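Long-range contacts in Pre-mRNA-splicing factor SAD1 (Saccharomyces cerevisiae, PDB 4MSX), which promotes assembly of newly made U4 snRNA into the U4/U6 snRNP and is required for pre-mRNA splicing, though its ubiquitin-protease-like domain is catalytically inactive: residues 376-381 / 472-477; 343-348 / 394-399. One frame throughout, in Å; residues are numbered along the deposited sequence. Where two conformers were deposited one is given.

Contact 1: residues 376-381 / 472-477; sequences IFHFNR and ETFIQV
Phe-377 and Gln-476 form the hydrogen-bonded pair of two antiparallel strands, 376-379 and 472-477, whose axes approach to 4.7 Å. Phe-377 N donates to Gln-476 O, and Gln-476 N returns the bond to Phe-377 O. Ile-376/Val-477 and His-378/Ile-475 are the flanking non-hydrogen-bonded pairs. Further along, Phe-379 N reaches Phe-474 O at 2.8 Å. Strand 472-480 runs between 374-379 and 409-421 in the mixed sheet of the USP domain; Phe-474 and Ile-475 make a classic beta bulge against the latter strand. The ring of Phe-474, its CG anti to the backbone N (chi1 -179°), presents a face to the edge of the His-378 imidazole in an offset edge-to-face pair, with NE2 of His-378 3.5 Å from CE1 of Phe-474; His-378 ND1 is hydrogen-bonded to Thr-324 OG1. Thr-473 CG2 sits over the ring face of Phe-379 in a CH-pi contact, 4.0 Å from the centroid. Past the inverse gamma turn at Asn-380, Arg-381 grips Thr-473 O side-on, NE at 2.9 Å and NH2 at 3.0 Å, with the oxygen close to the guanidinium plane. Glu-472 CG packs over the guanidinium face, while the Glu-472 carboxylate forms a salt bridge with Arg-393 and a hydrogen bond with His-419. A methionine in place of Arg-381 would probably leave Thr-473 O without these two donors and strip Asn-394 O and Thr-396 O of the NH1 they share.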
loop_
_atom_site.group_PDB
_atom_site.type_symbol
_atom_site.label_atom_id
_atom_site.label_comp_id
_atom_site.label_asym_id
_atom_site.label_seq_id
_atom_site.Cartn_x
_atom_site.Cartn_y
_atom_site.Cartn_z
ATOM N N ILE A 376 -14.654 -5.286 0.262
ATOM C CA ILE A 376 -14.022 -4.412 -0.724
ATOM C C ILE A 376 -14.883 -4.384 -1.980
ATOM O O ILE A 376 -15.148 -5.448 -2.584
ATOM C CB ILE A 376 -12.618 -4.967 -1.084
ATOM C CG1 ILE A 376 -11.809 -5.187 0.188
ATOM C CG2 ILE A 376 -11.903 -3.973 -2.079
ATOM C CD1 ILE A 376 -10.400 -5.889 -0.062
ATOM N N PHE A 377 -15.318 -3.190 -2.361
ATOM C CA PHE A 377 -16.148 -3.043 -3.558
ATOM C C PHE A 377 -15.303 -2.465 -4.667
ATOM O O PHE A 377 -14.445 -1.618 -4.427
ATOM C CB PHE A 377 -17.246 -2.006 -3.341
ATOM C CG PHE A 377 -18.269 -2.404 -2.290
ATOM C CD1 PHE A 377 -18.721 -3.713 -2.207
ATOM C CD2 PHE A 377 -18.779 -1.452 -1.424
ATOM C CE1 PHE A 377 -19.698 -4.086 -1.260
ATOM C CE2 PHE A 377 -19.753 -1.816 -0.443
ATOM C CZ PHE A 377 -20.184 -3.120 -0.359
ATOM N N HIS A 378 -15.647 -2.847 -5.874
ATOM C CA HIS A 378 -15.070 -2.221 -7.081
ATOM C C HIS A 378 -16.254 -1.693 -7.916
ATOM O O HIS A 378 -17.211 -2.438 -8.159
ATOM C CB HIS A 378 -14.350 -3.303 -7.874
ATOM C CG HIS A 378 -14.170 -2.995 -9.341
ATOM N ND1 HIS A 378 -14.578 -3.868 -10.329
ATOM C CD2 HIS A 378 -13.567 -1.955 -9.972
ATOM C CE1 HIS A 378 -14.261 -3.361 -11.517
ATOM N NE2 HIS A 378 -13.607 -2.228 -11.327
ATOM N N PHE A 379 -16.179 -0.447 -8.362
ATOM C CA PHE A 379 -17.251 0.126 -9.233
ATOM C C PHE A 379 -16.795 -0.025 -10.652
ATOM O O PHE A 379 -15.720 0.450 -11.007
ATOM C CB PHE A 379 -17.509 1.564 -8.849
ATOM C CG PHE A 379 -17.975 1.669 -7.413
ATOM C CD1 PHE A 379 -19.323 1.456 -7.085
ATOM C CD2 PHE A 379 -17.064 1.847 -6.390
ATOM C CE1 PHE A 379 -19.741 1.483 -5.730
ATOM C CE2 PHE A 379 -17.459 1.857 -5.040
ATOM C CZ PHE A 379 -18.796 1.685 -4.715
ATOM N N ASN A 380 -17.599 -0.692 -11.476
ATOM C CA ASN A 380 -17.060 -1.133 -12.769
ATOM C C ASN A 380 -17.065 0.024 -13.768
ATOM O O ASN A 380 -17.961 0.121 -14.594
ATOM C CB ASN A 380 -17.887 -2.286 -13.300
ATOM C CG ASN A 380 -17.239 -2.930 -14.519
ATOM O OD1 ASN A 380 -16.067 -2.657 -14.816
ATOM N ND2 ASN A 380 -17.979 -3.774 -15.221
ATOM N N ARG A 381 -16.075 0.893 -13.678
ATOM C CA ARG A 381 -15.981 2.074 -14.554
ATOM C C ARG A 381 -15.579 1.774 -16.005
ATOM O O ARG A 381 -16.040 2.453 -16.945
ATOM C CB ARG A 381 -14.914 3.009 -13.994
ATOM C CG ARG A 381 -15.183 3.470 -12.531
ATOM C CD ARG A 381 -16.311 4.532 -12.486
ATOM N NE ARG A 381 -16.652 4.920 -11.103
ATOM C CZ ARG A 381 -17.652 5.753 -10.806
ATOM N NH1 ARG A 381 -18.442 6.257 -11.784
ATOM N NH2 ARG A 381 -17.872 6.059 -9.548
ATOM N N GLU A 472 -14.655 10.498 -8.384
ATOM C CA GLU A 472 -15.042 9.234 -8.990
ATOM C C GLU A 472 -14.474 8.013 -8.226
ATOM O O GLU A 472 -13.320 7.609 -8.486
ATOM C CB GLU A 472 -14.536 9.216 -10.406
ATOM C CG GLU A 472 -15.106 8.086 -11.247
ATOM C CD GLU A 472 -14.518 8.035 -12.661
ATOM O OE1 GLU A 472 -14.747 8.986 -13.439
ATOM O OE2 GLU A 472 -13.826 7.038 -13.011
ATOM N N THR A 473 -15.296 7.415 -7.367
ATOM C CA THR A 473 -14.886 6.260 -6.572
ATOM C C THR A 473 -14.679 5.033 -7.480
ATOM O O THR A 473 -15.457 4.764 -8.431
ATOM C CB THR A 473 -15.891 5.942 -5.419
ATOM O OG1 THR A 473 -15.362 4.863 -4.658
ATOM C CG2 THR A 473 -17.299 5.530 -5.980
ATOM N N PHE A 474 -13.590 4.308 -7.233
ATOM C CA PHE A 474 -13.279 3.108 -8.018
ATOM C C PHE A 474 -13.248 1.865 -7.111
ATOM O O PHE A 474 -13.798 0.825 -7.464
ATOM C CB PHE A 474 -11.895 3.287 -8.684
ATOM C CG PHE A 474 -11.470 2.122 -9.544
ATOM C CD1 PHE A 474 -12.158 1.811 -10.716
ATOM C CD2 PHE A 474 -10.334 1.374 -9.209
ATOM C CE1 PHE A 474 -11.763 0.747 -11.518
ATOM C CE2 PHE A 474 -9.931 0.302 -10.020
ATOM C CZ PHE A 474 -10.617 -0.010 -11.168
ATOM N N ILE A 475 -12.534 1.952 -5.975
ATOM C CA ILE A 475 -12.501 0.880 -5.001
ATOM C C ILE A 475 -12.760 1.436 -3.606
ATOM O O ILE A 475 -12.269 2.506 -3.263
ATOM C CB ILE A 475 -11.060 0.215 -4.954
ATOM C CG1 ILE A 475 -10.930 -0.828 -6.048
ATOM C CG2 ILE A 475 -10.797 -0.430 -3.578
ATOM C CD1 ILE A 475 -9.460 -1.216 -6.257
ATOM N N GLN A 476 -13.496 0.697 -2.798
ATOM C CA GLN A 476 -13.715 1.114 -1.407
ATOM C C GLN A 476 -13.493 -0.039 -0.492
ATOM O O GLN A 476 -13.777 -1.176 -0.848
ATOM C CB GLN A 476 -15.201 1.578 -1.146
ATOM C CG GLN A 476 -15.480 2.892 -1.874
ATOM C CD GLN A 476 -16.921 3.345 -1.691
ATOM O OE1 GLN A 476 -17.823 2.518 -1.400
ATOM N NE2 GLN A 476 -17.135 4.653 -1.807
ATOM N N VAL A 477 -13.088 0.286 0.736
ATOM C CA VAL A 477 -12.930 -0.768 1.743
ATOM C C VAL A 477 -13.878 -0.379 2.878
ATOM O O VAL A 477 -13.802 0.738 3.361
ATOM C CB VAL A 477 -11.503 -0.849 2.328
ATOM C CG1 VAL A 477 -11.431 -1.888 3.477
ATOM C CG2 VAL A 477 -10.463 -1.234 1.217
#

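Contact 2: residues 343-348 / 394-399; sequences PQINIT and NQTLVE. With ACT (acetate ion), chain C.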
loop_
_atom_site.group_PDB
_atom_site.type_symbol
_atom_site.label_atom_id
_atom_site.label_comp_id
_atom_site.label_asym_id
_atom_site.label_seq_id
_atom_site.Cartn_x
_atom_site.Cartn_y
_atom_site.Cartn_z
ATOM N N PRO A 343 -26.128 11.301 -14.644
ATOM C CA PRO A 343 -26.716 10.148 -13.967
ATOM C C PRO A 343 -26.160 9.979 -12.552
ATOM O O PRO A 343 -24.984 10.287 -12.292
ATOM C CB PRO A 343 -26.331 8.968 -14.869
ATOM C CG PRO A 343 -25.384 9.474 -15.852
ATOM C CD PRO A 343 -25.478 10.952 -15.918
ATOM N N GLN A 344 -27.005 9.525 -11.640
ATOM C CA GLN A 344 -26.611 9.329 -10.240
ATOM C C GLN A 344 -27.226 8.036 -9.776
ATOM O O GLN A 344 -28.283 7.610 -10.288
ATOM C CB GLN A 344 -27.138 10.423 -9.317
ATOM C CG GLN A 344 -26.650 11.801 -9.596
ATOM C CD GLN A 344 -27.574 12.890 -8.994
ATOM O OE1 GLN A 344 -27.936 13.840 -9.686
ATOM N NE2 GLN A 344 -27.939 12.753 -7.725
ATOM N N ILE A 345 -26.591 7.423 -8.793
ATOM C CA ILE A 345 -27.150 6.234 -8.179
ATOM C C ILE A 345 -26.608 6.074 -6.775
ATOM O O ILE A 345 -25.428 6.364 -6.522
ATOM C CB ILE A 345 -26.844 4.970 -9.008
ATOM C CG1 ILE A 345 -27.743 3.837 -8.496
ATOM C CG2 ILE A 345 -25.326 4.560 -8.913
ATOM C CD1 ILE A 345 -27.815 2.659 -9.377
ATOM N N ASN A 346 -27.433 5.621 -5.834
ATOM C CA ASN A 346 -26.937 5.454 -4.473
ATOM C C ASN A 346 -26.303 4.078 -4.353
ATOM O O ASN A 346 -26.766 3.100 -4.977
ATOM C CB ASN A 346 -28.062 5.555 -3.436
ATOM C CG ASN A 346 -27.513 5.801 -2.010
ATOM O OD1 ASN A 346 -27.120 4.863 -1.298
ATOM N ND2 ASN A 346 -27.454 7.077 -1.606
ATOM N N ILE A 347 -25.255 3.981 -3.548
ATOM C CA ILE A 347 -24.635 2.685 -3.316
ATOM C C ILE A 347 -25.637 1.649 -2.804
ATOM O O ILE A 347 -25.507 0.486 -3.115
ATOM C CB ILE A 347 -23.397 2.799 -2.338
ATOM C CG1 ILE A 347 -22.569 1.488 -2.367
ATOM C CG2 ILE A 347 -23.834 3.140 -0.912
ATOM C CD1 ILE A 347 -21.140 1.676 -1.786
ATOM N N THR A 348 -26.662 2.047 -2.035
ATOM C CA THR A 348 -27.577 1.027 -1.469
ATOM C C THR A 348 -28.365 0.399 -2.620
ATOM O O THR A 348 -28.749 -0.769 -2.572
ATOM C CB THR A 348 -28.583 1.646 -0.466
ATOM O OG1 THR A 348 -29.231 2.749 -1.110
ATOM C CG2 THR A 348 -27.876 2.122 0.765
ATOM N N ASN A 394 -17.555 4.723 -17.488
ATOM C CA ASN A 394 -18.871 4.996 -16.927
ATOM C C ASN A 394 -18.741 6.028 -15.797
ATOM O O ASN A 394 -18.221 5.715 -14.694
ATOM C CB ASN A 394 -19.494 3.684 -16.422
ATOM C CG ASN A 394 -20.938 3.855 -15.973
ATOM O OD1 ASN A 394 -21.271 4.834 -15.331
ATOM N ND2 ASN A 394 -21.789 2.901 -16.329
ATOM N N GLN A 395 -19.208 7.258 -16.038
ATOM C CA GLN A 395 -19.032 8.317 -15.038
ATOM C C GLN A 395 -20.263 8.585 -14.165
ATOM O O GLN A 395 -20.406 9.680 -13.613
ATOM C CB GLN A 395 -18.555 9.609 -15.691
ATOM C CG GLN A 395 -17.266 9.413 -16.472
ATOM C CD GLN A 395 -16.712 10.749 -16.955
ATOM O OE1 GLN A 395 -16.548 11.666 -16.155
ATOM N NE2 GLN A 395 -16.496 10.882 -18.278
ATOM N N THR A 396 -21.102 7.562 -13.989
ATOM C CA THR A 396 -22.272 7.671 -13.112
ATOM C C THR A 396 -21.810 8.113 -11.735
ATOM O O THR A 396 -20.823 7.580 -11.178
ATOM C CB THR A 396 -23.048 6.329 -13.016
ATOM O OG1 THR A 396 -23.443 5.900 -14.328
ATOM C CG2 THR A 396 -24.261 6.453 -12.141
ATOM N N LEU A 397 -22.509 9.091 -11.167
ATOM C CA LEU A 397 -22.173 9.573 -9.842
ATOM C C LEU A 397 -22.682 8.627 -8.772
ATOM O O LEU A 397 -23.897 8.498 -8.546
ATOM C CB LEU A 397 -22.698 10.985 -9.629
ATOM C CG LEU A 397 -22.405 11.570 -8.240
ATOM C CD1 LEU A 397 -20.914 11.609 -8.019
ATOM C CD2 LEU A 397 -23.009 12.984 -8.193
ATOM N N VAL A 398 -21.747 7.954 -8.100
ATOM C CA VAL A 398 -22.110 7.012 -7.045
ATOM C C VAL A 398 -22.163 7.710 -5.683
ATOM O O VAL A 398 -21.146 8.230 -5.158
ATOM C CB VAL A 398 -21.103 5.774 -6.954
ATOM C CG1 VAL A 398 -21.513 4.861 -5.810
ATOM C CG2 VAL A 398 -21.075 5.004 -8.241
ATOM N N GLU A 399 -23.361 7.724 -5.109
ATOM C CA GLU A 399 -23.599 8.390 -3.833
ATOM C C GLU A 399 -23.473 7.441 -2.648
ATOM O O GLU A 399 -24.044 6.358 -2.654
ATOM C CB GLU A 399 -24.987 9.060 -3.878
ATOM C CG GLU A 399 -24.913 10.134 -4.986
ATOM C CD GLU A 399 -26.229 10.692 -5.453
ATOM O OE1 GLU A 399 -26.160 11.590 -6.333
ATOM O OE2 GLU A 399 -27.298 10.252 -4.976
HETATM C C ACT C . -19.177 0.494 -18.322
HETATM O O ACT C . -18.517 -0.531 -17.956
HETATM O OXT ACT C . -20.405 0.637 -17.907
HETATM C CH3 ACT C . -18.470 1.496 -19.209
HETATM O O HOH W 1 -22.560 11.508 -13.652
#
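Ile-345 pairs in parallel with Val-398, its N donating to Leu-397 O and its O accepting from Glu-399 N (2.8 Å), in a ladder of two short strands, 344-346 and 397-399. The ladder is extended at its start by Leu-397 N to Pro-343 O and at its end by Ile-347 N, which meets Glu-399 O at 2.8 Å. Asn-346 shows how the strand turns into a helix. Its CB lies 4.2 Å from Glu-399 O, and CG, swung anti to the backbone N (chi1 -163°), comes to 3.6 Å from that same oxygen. At the tip, OD1 reaches forward to the first turn of the helix as its N-cap: Thr-348 N donates in the carbonyl plane at 2.9 Å, and Thr-348 OG1 from above that plane. The other branch, ND2, lies 3.6 Å from Glu-399 O and beside Glu-399 CB. Gln-344 NE2 and Glu-399 OE1 also meet, but so closely that the detail of this bond is doubtful. On the other face of the pair, Ile-345 CG2 packs against Thr-396 CG2 at 3.9 Å. Here Ile-345 and Val-398 lie on Leu-350 of helix 347-350, and Val-398 also on Phe-379 of strand 374-379 and Thr-473 of strand 472-480.

In the fold
Contacts 1 and 2 have centres 11 Å apart within the USP domain, and their segments alternate along the chain: 343-348, 376-381, 394-399, 472-477. Arg-381 is the main polar joint. Its O lies 2.8 Å from Asn-394 N and its NH1 2.8 Å from Thr-396 O, both probable hydrogen bonds, so one residue ties the end of strand 374-379 to the approach to strand 397-399. Van der Waals packing completes the join: Ile-347 CD1 comes 3.4 Å from Gln-476 OE1, and Val-398 CG2 3.6 Å from Arg-381 NH2. The two-stranded ladder of contact 2 thereby flanks the larger sheet. Both contacts lie away from the zinc site of Cys-94, Cys-97, His-113 and His-119.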